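Local coordinates for structural protein VP1 (Trichodysplasia spinulosa-associated polyomavirus, PDB 4U60) that forms the pentameric building block of the viral coat and binds sialylated glycolipid glycans such as the GM1 oligosaccharide, at residues D58-G63 with Y149-S154; L159-I164 with V188-P193. All coordinates share one frame; numbering follows the deposited sequence.

Running from the N terminus, the chain leaves strand 12-29, passes through 58-63 in the loop before strand 69-74, and meets 149-154 after strand 141-144: contact 1 closes this span of 85 intervening residues. Contact 2 follows in series, neither nested nor crossing, and closes a shorter excursion from 159-164, past strand 177-179, to 188-193, which runs into strand 191-193. The long loop between strands 141-144 and 177-179 thus takes part in both. Tyr153 of contact 1 joins them, its OH probably hydrogen-bonded to Glu189 and its ring packed on Val161 of contact 2. Both contacts touch a second subunit, and contact 1 also touches the bound sialic acid.

Contact 1 of 2, residues D58-G63 with Y149-S154; sequences DKPTSG and YRTDYS. With SIA (N-acetyl-alpha-neuraminic acid), chain G.
Lys59 lays its aliphatic chain alongside Asp152, the two side chains pointing the same way, with CD of Lys59 3.5 Å from OD2 of Asp152. Both have CG anti to the backbone N (chi1 -173° in Lys59, 174° in Asp152), which, from neighbouring backbones, sends them off in the same direction. The charges stop short of a salt bridge: NZ of Lys59 is 4.3 Å from OD2 of Asp152, and a water bonded to both, and to Ser154 OG, bridges them. The other carboxylate oxygen, OD1, is gripped twice by Ser154, by the backbone N on its anti side, well out of the carboxylate plane, making an Asx turn, and by OG on its syn side, nearer the plane, which should restrain rotation of the carboxylate. Between the two backbones, Asp152 N donates to Asp58 O at 2.9 Å, while Lys59 CA sends a CA-H...O contact to Asp152 O. Pro60 crosses Thr151 at about a right angle, CD of Pro60 lying 3.7 Å from CG2 of Thr151, and that methyl covers one face of the Tyr153 ring, offset toward its rim. Asp58 OD2 and Thr151 OG1 do not meet directly; a water donates to both, and Asn148 bonds to each as well. Asp58 OD1 is taken by His109 of the second subunit. On the sugar side, Lys59 works through its backbone: its N donates to SIA O10 at 3.0 Å, and SIA O4 donates to its O at 2.6 Å. The Thr61 methyl CG2 approaches SIA O1A. With Thr50 and Val51 of the same chain and Arg114 of the second subunit also bonded to the sialic acid, this is one wall of an intersubunit glycan site, built from surface loops of the jelly-roll coat protein and backed by 149-154.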
ATOM      1  N   ASP C  58      30.826  17.232  12.487  1.00 19.52           N
ATOM      2  CA  ASP C  58      29.696  16.338  12.696  1.00 17.70           C
ATOM      3  C   ASP C  58      30.131  15.285  13.705  1.00 18.26           C
ATOM      4  O   ASP C  58      30.753  14.290  13.352  1.00 18.55           O
ATOM      5  CB  ASP C  58      29.275  15.745  11.354  1.00 16.30           C
ATOM      6  CG  ASP C  58      27.995  14.961  11.413  1.00 14.94           C
ATOM      7  OD1 ASP C  58      27.451  14.684  12.505  1.00 14.45           O
ATOM      8  OD2 ASP C  58      27.524  14.588  10.308  1.00 14.15           O
ATOM      9  N   LYS C  59      29.844  15.566  14.969  1.00 17.45           N
ATOM     10  CA  LYS C  59      30.302  14.762  16.090  1.00 17.50           C
ATOM     11  C   LYS C  59      29.100  14.455  16.980  1.00 16.68           C
ATOM     12  O   LYS C  59      28.761  15.235  17.871  1.00 17.02           O
ATOM     13  CB  LYS C  59      31.370  15.521  16.859  1.00 18.46           C
ATOM     14  CG  LYS C  59      32.032  14.706  17.944  1.00 18.71           C
ATOM     15  CD  LYS C  59      33.144  15.501  18.585  1.00 19.91           C
ATOM     16  CE  LYS C  59      33.746  14.719  19.743  1.00 20.44           C
ATOM     17  NZ  LYS C  59      34.920  15.401  20.335  1.00 21.96           N
ATOM     18  N   PRO C  60      28.439  13.329  16.721  1.00 16.22           N
ATOM     19  CA  PRO C  60      27.279  13.022  17.557  1.00 15.65           C
ATOM     20  C   PRO C  60      27.626  12.907  19.021  1.00 16.02           C
ATOM     21  O   PRO C  60      28.713  12.441  19.379  1.00 16.73           O
ATOM     22  CB  PRO C  60      26.768  11.675  17.000  1.00 15.17           C
ATOM     23  CG  PRO C  60      27.872  11.160  16.130  1.00 15.58           C
ATOM     24  CD  PRO C  60      28.631  12.336  15.644  1.00 16.33           C
ATOM     25  N   THR C  61      26.721  13.372  19.879  1.00 15.83           N
ATOM     26  CA  THR C  61      26.934  13.253  21.302  1.00 16.37           C
ATOM     27  C   THR C  61      26.860  11.782  21.703  1.00 16.31           C
ATOM     28  O   THR C  61      26.286  10.927  20.990  1.00 15.77           O
ATOM     29  CB  THR C  61      25.887  14.055  22.089  1.00 16.36           C
ATOM     30  OG1 THR C  61      24.572  13.598  21.758  1.00 15.62           O
ATOM     31  CG2 THR C  61      26.005  15.548  21.762  1.00 16.90           C
ATOM     32  N   SER C  62      27.442  11.490  22.858  1.00 17.42           N
ATOM     33  CA  SER C  62      27.385  10.145  23.386  1.00 17.74           C
ATOM     34  C   SER C  62      25.945   9.758  23.676  1.00 17.15           C
ATOM     35  O   SER C  62      25.224  10.476  24.377  1.00 17.67           O
ATOM     36  CB  SER C  62      28.204  10.019  24.664  1.00 19.15           C
ATOM     37  OG  SER C  62      28.263   8.656  25.054  1.00 19.68           O
ATOM     38  N   GLY C  63      25.528   8.637  23.104  1.00 16.17           N
ATOM     39  CA  GLY C  63      24.197   8.107  23.354  1.00 15.71           C
ATOM     40  C   GLY C  63      23.097   8.576  22.437  1.00 15.04           C
ATOM     41  O   GLY C  63      21.951   8.197  22.643  1.00 14.53           O
ATOM     42  N   TYR C 149      31.339  10.879   5.336  1.00 11.06           N
ATOM     43  CA  TYR C 149      32.594  10.201   5.662  1.00 11.46           C
ATOM     44  C   TYR C 149      33.320  10.807   6.835  1.00 12.07           C
ATOM     45  O   TYR C 149      34.112  10.127   7.495  1.00 12.12           O
ATOM     46  CB  TYR C 149      33.525  10.151   4.447  1.00 11.47           C
ATOM     47  CG  TYR C 149      34.309  11.414   4.121  1.00 11.79           C
ATOM     48  CD1 TYR C 149      33.786  12.386   3.279  1.00 12.08           C
ATOM     49  CD2 TYR C 149      35.594  11.617   4.631  1.00 12.20           C
ATOM     50  CE1 TYR C 149      34.494  13.550   2.966  1.00 12.51           C
ATOM     51  CE2 TYR C 149      36.318  12.766   4.327  1.00 12.62           C
ATOM     52  CZ  TYR C 149      35.773  13.722   3.477  1.00 12.86           C
ATOM     53  OH  TYR C 149      36.492  14.858   3.176  1.00 13.64           O
ATOM     54  N   ARG C 150      33.078  12.084   7.094  1.00 12.72           N
ATOM     55  CA  ARG C 150      33.763  12.810   8.152  1.00 13.63           C
ATOM     56  C   ARG C 150      33.195  12.629   9.564  1.00 13.41           C
ATOM     57  O   ARG C 150      33.742  13.185  10.526  1.00 14.08           O
ATOM     58  CB  ARG C 150      33.715  14.306   7.854  1.00 15.03           C
ATOM     59  CG  ARG C 150      34.265  14.743   6.503  1.00 16.57           C
ATOM     60  CD  ARG C 150      33.908  16.233   6.303  1.00 18.57           C
ATOM     61  NE  ARG C 150      34.330  16.809   5.018  1.00 21.10           N
ATOM     62  CZ  ARG C 150      35.525  17.380   4.790  1.00 23.63           C
ATOM     63  NH1 ARG C 150      36.444  17.463   5.750  1.00 26.01           N
ATOM     64  NH2 ARG C 150      35.818  17.876   3.589  1.00 24.37           N
ATOM     65  N   THR C 151      32.100  11.900   9.705  1.00 12.68           N
ATOM     66  CA  THR C 151      31.487  11.753  11.032  1.00 12.90           C
ATOM     67  C   THR C 151      32.524  11.307  12.069  1.00 13.31           C
ATOM     68  O   THR C 151      33.250  10.339  11.843  1.00 13.30           O
ATOM     69  CB  THR C 151      30.329  10.749  11.030  1.00 12.56           C
ATOM     70  OG1 THR C 151      29.467  11.005   9.912  1.00 12.71           O
ATOM     71  CG2 THR C 151      29.523  10.868  12.316  1.00 12.78           C
ATOM     72  N   ASP C 152      32.544  12.023  13.191  1.00 14.11           N
ATOM     73  CA  ASP C 152      33.515  11.836  14.265  1.00 14.60           C
ATOM     74  C   ASP C 152      32.776  11.173  15.423  1.00 14.47           C
ATOM     75  O   ASP C 152      31.911  11.786  16.040  1.00 14.66           O
ATOM     76  CB  ASP C 152      34.043  13.218  14.658  1.00 15.81           C
ATOM     77  CG  ASP C 152      34.969  13.210  15.867  1.00 17.12           C
ATOM     78  OD1 ASP C 152      35.240  12.160  16.475  1.00 16.77           O
ATOM     79  OD2 ASP C 152      35.390  14.326  16.230  1.00 18.38           O
ATOM     80  N   TYR C 153      33.111   9.915  15.688  1.00 14.28           N
ATOM     81  CA  TYR C 153      32.467   9.107  16.725  1.00 14.32           C
ATOM     82  C   TYR C 153      33.200   9.142  18.066  1.00 15.16           C
ATOM     83  O   TYR C 153      32.861   8.375  18.992  1.00 15.49           O
ATOM     84  CB  TYR C 153      32.342   7.651  16.238  1.00 13.99           C
ATOM     85  CG  TYR C 153      31.445   7.528  15.028  1.00 13.23           C
ATOM     86  CD1 TYR C 153      30.063   7.617  15.152  1.00 13.09           C
ATOM     87  CD2 TYR C 153      31.968   7.348  13.757  1.00 12.89           C
ATOM     88  CE1 TYR C 153      29.232   7.524  14.046  1.00 12.59           C
ATOM     89  CE2 TYR C 153      31.146   7.235  12.641  1.00 12.77           C
ATOM     90  CZ  TYR C 153      29.767   7.339  12.784  1.00 12.41           C
ATOM     91  OH  TYR C 153      28.937   7.247  11.678  1.00 12.23           O
ATOM     92  N   SER C 154      34.165  10.051  18.216  1.00 15.65           N
ATOM     93  CA  SER C 154      35.022  10.039  19.410  1.00 16.42           C
ATOM     94  C   SER C 154      34.376  10.507  20.724  1.00 17.09           C
ATOM     95  O   SER C 154      35.021  10.410  21.778  1.00 18.12           O
ATOM     96  CB  SER C 154      36.306  10.816  19.147  1.00 16.86           C
ATOM     97  OG  SER C 154      36.062  12.195  19.022  1.00 17.07           O
TER
HETATM   98  C1  SIA G   2      26.642  19.574  21.988  1.00 25.56           C
HETATM   99  C2  SIA G   2      27.592  20.200  20.975  1.00 24.33           C
HETATM  100  C3  SIA G   2      28.634  19.172  20.523  1.00 23.62           C
HETATM  101  C4  SIA G   2      28.119  18.134  19.516  1.00 22.32           C
HETATM  102  C5  SIA G   2      27.289  18.772  18.412  1.00 21.00           C
HETATM  103  C6  SIA G   2      26.243  19.707  19.020  1.00 21.80           C
HETATM  104  C7  SIA G   2      25.361  20.437  18.007  1.00 22.25           C
HETATM  105  C8  SIA G   2      24.434  21.463  18.677  1.00 22.39           C
HETATM  106  C9  SIA G   2      23.192  21.823  17.843  1.00 23.74           C
HETATM  107  C10 SIA G   2      27.038  17.367  16.395  1.00 19.24           C
HETATM  108  C11 SIA G   2      26.206  16.335  15.665  1.00 17.75           C
HETATM  109  N5  SIA G   2      26.594  17.768  17.591  1.00 19.51           N
HETATM  110  O1A SIA G   2      27.092  18.750  22.828  1.00 28.73           O
HETATM  111  O1B SIA G   2      25.425  19.891  22.005  1.00 25.92           O
HETATM  112  O4  SIA G   2      29.300  17.478  18.987  1.00 23.36           O
HETATM  113  O6  SIA G   2      26.907  20.706  19.829  1.00 21.73           O
HETATM  114  O7  SIA G   2      26.159  21.068  17.016  1.00 23.24           O
HETATM  115  O8  SIA G   2      23.980  20.951  19.921  1.00 22.70           O
HETATM  116  O9  SIA G   2      22.201  20.771  17.905  1.00 21.18           O
HETATM  117  O10 SIA G   2      28.085  17.773  15.921  1.00 18.14           O
HETATM  118  O   HOH W   1      26.902  11.972   9.970  1.00 13.42           O
HETATM  119  O   HOH W   2      32.990  15.898  11.170  1.00 22.51           O
HETATM  120  O   HOH W   3      36.939  15.136  18.166  1.00 19.71           O
HETATM  121  O   HOH W   4      31.043  11.371  18.624  1.00 14.74           O

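Contact 2 of 2, residues L159-I164 with V188-P193; sequences LVVPPI and VECWCP
Trp191 turns the edge of its indole toward 159-164, and Val160 O lies near the ring plane, where NE1 donates to it at 2.9 Å. The N-H...O angle is 156°, and the donor is tilted 21° from the carbonyl plane. With CG anti to its own carbonyl carbon (chi1 -64°), Trp191 reaches across from the start of strand 191-193 to the 159-164 loop; the nearest CA atoms of the two segments, those of Val161 and Cys190, are 8.1 Å apart. Beside the hydrogen bond, Pro162 comes from the direction opposite to Trp191 and touches the benzene end of the indole obliquely, its CD 3.8 Å from CZ2 of Trp191 and its CG close to both CZ2 and CH2. Val161 CA meets the ring edge at 4.0 Å from CZ2 of Trp191. The Val161 methyl CG1 lies 4.3 Å from SG of Cys190, a loose apolar touch. Phe144 and Phe186 each meet Trp191 edge-to-face, so the indole is part of an aromatic cluster against strand 141-144; the backbone of Val160 is hydrogen-bonded to that of Ala185. The contact therefore pairs one directional bond with apolar contact at the benzene end of the same indole: the indole N-H, on a buried residue, has its polar need met by the loop carbonyl, while Pro162, Phe144 and Phe186 pack against the ring system.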
ATOM      1  N   LEU C 159      31.773   2.711  20.907  1.00 19.30           N
ATOM      2  CA  LEU C 159      31.260   2.361  19.586  1.00 18.01           C
ATOM      3  C   LEU C 159      32.354   1.640  18.812  1.00 17.87           C
ATOM      4  O   LEU C 159      33.532   1.841  19.085  1.00 21.05           O
ATOM      5  CB  LEU C 159      30.815   3.598  18.820  1.00 17.53           C
ATOM      6  CG  LEU C 159      29.720   4.444  19.463  1.00 17.48           C
ATOM      7  CD1 LEU C 159      29.449   5.701  18.667  1.00 17.80           C
ATOM      8  CD2 LEU C 159      28.440   3.633  19.636  1.00 16.89           C
ATOM      9  N   VAL C 160      31.969   0.776  17.885  1.00 16.07           N
ATOM     10  CA  VAL C 160      32.919   0.131  17.002  1.00 15.30           C
ATOM     11  C   VAL C 160      32.777   0.742  15.616  1.00 14.71           C
ATOM     12  O   VAL C 160      31.733   0.607  14.968  1.00 14.51           O
ATOM     13  CB  VAL C 160      32.707  -1.389  16.937  1.00 15.12           C
ATOM     14  CG1 VAL C 160      33.713  -2.028  15.995  1.00 15.30           C
ATOM     15  CG2 VAL C 160      32.804  -1.981  18.346  1.00 15.50           C
ATOM     16  N   VAL C 161      33.822   1.440  15.191  1.00 14.58           N
ATOM     17  CA  VAL C 161      33.814   2.155  13.915  1.00 14.44           C
ATOM     18  C   VAL C 161      35.206   2.058  13.336  1.00 14.98           C
ATOM     19  O   VAL C 161      36.133   1.688  14.070  1.00 16.00           O
ATOM     20  CB  VAL C 161      33.394   3.633  14.097  1.00 14.46           C
ATOM     21  CG1 VAL C 161      31.977   3.730  14.606  1.00 14.17           C
ATOM     22  CG2 VAL C 161      34.350   4.368  15.002  1.00 15.12           C
ATOM     23  N   PRO C 162      35.384   2.395  12.046  1.00 14.60           N
ATOM     24  CA  PRO C 162      36.728   2.280  11.480  1.00 15.58           C
ATOM     25  C   PRO C 162      37.701   3.262  12.093  1.00 17.13           C
ATOM     26  O   PRO C 162      37.297   4.313  12.572  1.00 18.14           O
ATOM     27  CB  PRO C 162      36.516   2.610   9.989  1.00 14.70           C
ATOM     28  CG  PRO C 162      35.070   2.290   9.735  1.00 13.82           C
ATOM     29  CD  PRO C 162      34.386   2.715  11.011  1.00 13.89           C
ATOM     30  N   PRO C 163      38.990   2.942  12.046  1.00 18.65           N
ATOM     31  CA  PRO C 163      39.986   3.837  12.658  1.00 19.85           C
ATOM     32  C   PRO C 163      40.454   4.990  11.784  1.00 20.15           C
ATOM     33  O   PRO C 163      41.226   5.846  12.260  1.00 22.94           O
ATOM     34  CB  PRO C 163      41.151   2.902  12.950  1.00 20.58           C
ATOM     35  CG  PRO C 163      41.028   1.825  11.923  1.00 20.27           C
ATOM     36  CD  PRO C 163      39.553   1.623  11.711  1.00 19.31           C
ATOM     37  N   ILE C 164      40.084   4.968  10.506  1.00 18.43           N
ATOM     38  CA  ILE C 164      40.414   6.033   9.578  1.00 18.15           C
ATOM     39  C   ILE C 164      39.159   6.368   8.754  1.00 16.77           C
ATOM     40  O   ILE C 164      38.207   5.567   8.702  1.00 16.61           O
ATOM     41  CB  ILE C 164      41.565   5.647   8.640  1.00 18.86           C
ATOM     42  CG1 ILE C 164      41.212   4.406   7.852  1.00 18.93           C
ATOM     43  CG2 ILE C 164      42.864   5.425   9.428  1.00 19.85           C
ATOM     44  CD1 ILE C 164      42.198   4.145   6.727  1.00 20.26           C
ATOM     45  N   VAL C 188      23.999   1.857  13.451  1.00 11.12           N
ATOM     46  CA  VAL C 188      23.280   1.469  12.227  0.50 10.64           C
ATOM     47  C   VAL C 188      23.502   2.487  11.122  1.00 10.41           C
ATOM     48  O   VAL C 188      23.487   2.109   9.939  1.00 10.61           O
ATOM     49  CB  VAL C 188      21.783   1.133  12.405  0.50 10.23           C
ATOM     50  CG1 VAL C 188      21.603   0.084  13.499  0.50 10.52           C
ATOM     51  CG2 VAL C 188      20.925   2.389  12.626  0.50 10.16           C
ATOM     52  N   GLU C 189      23.804   3.737  11.475  1.00 10.28           N
ATOM     53  CA  GLU C 189      24.007   4.770  10.458  1.00  9.99           C
ATOM     54  C   GLU C 189      25.215   4.519   9.568  1.00  9.83           C
ATOM     55  O   GLU C 189      25.303   5.106   8.505  1.00 10.26           O
ATOM     56  CB  GLU C 189      24.168   6.156  11.091  1.00 10.51           C
ATOM     57  CG  GLU C 189      25.449   6.370  11.863  1.00 11.11           C
ATOM     58  CD  GLU C 189      25.582   7.784  12.380  1.00 11.75           C
ATOM     59  OE1 GLU C 189      24.583   8.320  12.881  1.00 12.34           O
ATOM     60  OE2 GLU C 189      26.674   8.366  12.284  1.00 12.15           O
ATOM     61  N   CYS C 190      26.159   3.682  10.002  1.00 10.20           N
ATOM     62  CA  CYS C 190      27.382   3.475   9.207  1.00 10.61           C
ATOM     63  C   CYS C 190      27.719   2.031   8.909  1.00 10.51           C
ATOM     64  O   CYS C 190      28.679   1.780   8.181  1.00 10.63           O
ATOM     65  CB  CYS C 190      28.562   4.207   9.834  1.00 11.55           C
ATOM     66  SG  CYS C 190      29.022   3.640  11.478  1.00 12.52           S
ATOM     67  N   TRP C 191      26.943   1.095   9.445  1.00 10.16           N
ATOM     68  CA  TRP C 191      27.156  -0.324   9.168  1.00 10.00           C
ATOM     69  C   TRP C 191      25.873  -0.948   8.660  1.00  9.94           C
ATOM     70  O   TRP C 191      24.826  -0.794   9.283  1.00 10.11           O
ATOM     71  CB  TRP C 191      27.564  -1.107  10.417  1.00 10.29           C
ATOM     72  CG  TRP C 191      28.892  -0.727  11.031  1.00 10.48           C
ATOM     73  CD1 TRP C 191      29.092  -0.116  12.243  1.00 10.84           C
ATOM     74  CD2 TRP C 191      30.208  -0.981  10.493  1.00 10.74           C
ATOM     75  NE1 TRP C 191      30.435   0.059  12.474  1.00 11.28           N
ATOM     76  CE2 TRP C 191      31.142  -0.491  11.429  1.00 11.10           C
ATOM     77  CE3 TRP C 191      30.676  -1.577   9.321  1.00 10.60           C
ATOM     78  CZ2 TRP C 191      32.519  -0.574  11.220  1.00 11.52           C
ATOM     79  CZ3 TRP C 191      32.029  -1.662   9.103  1.00 11.19           C
ATOM     80  CH2 TRP C 191      32.944  -1.163  10.058  1.00 11.48           C
ATOM     81  N   CYS C 192      25.993  -1.723   7.584  1.00  9.95           N
ATOM     82  CA  CYS C 192      24.863  -2.435   7.004  1.00 10.03           C
ATOM     83  C   CYS C 192      25.293  -3.886   6.698  1.00 10.23           C
ATOM     84  O   CYS C 192      26.483  -4.224   6.739  1.00 10.63           O
ATOM     85  CB  CYS C 192      24.425  -1.734   5.709  1.00 10.35           C
ATOM     86  SG  CYS C 192      25.678  -1.628   4.405  1.00 11.38           S
ATOM     87  N   PRO C 193      24.335  -4.755   6.381  1.00 10.21           N
ATOM     88  CA  PRO C 193      24.768  -6.098   6.002  1.00 10.68           C
ATOM     89  C   PRO C 193      25.624  -6.079   4.749  1.00 10.64           C
ATOM     90  O   PRO C 193      25.339  -5.328   3.805  1.00 10.64           O
ATOM     91  CB  PRO C 193      23.435  -6.845   5.774  1.00 10.76           C
ATOM     92  CG  PRO C 193      22.464  -6.106   6.605  1.00 10.71           C
ATOM     93  CD  PRO C 193      22.873  -4.657   6.481  1.00 10.48           C
TER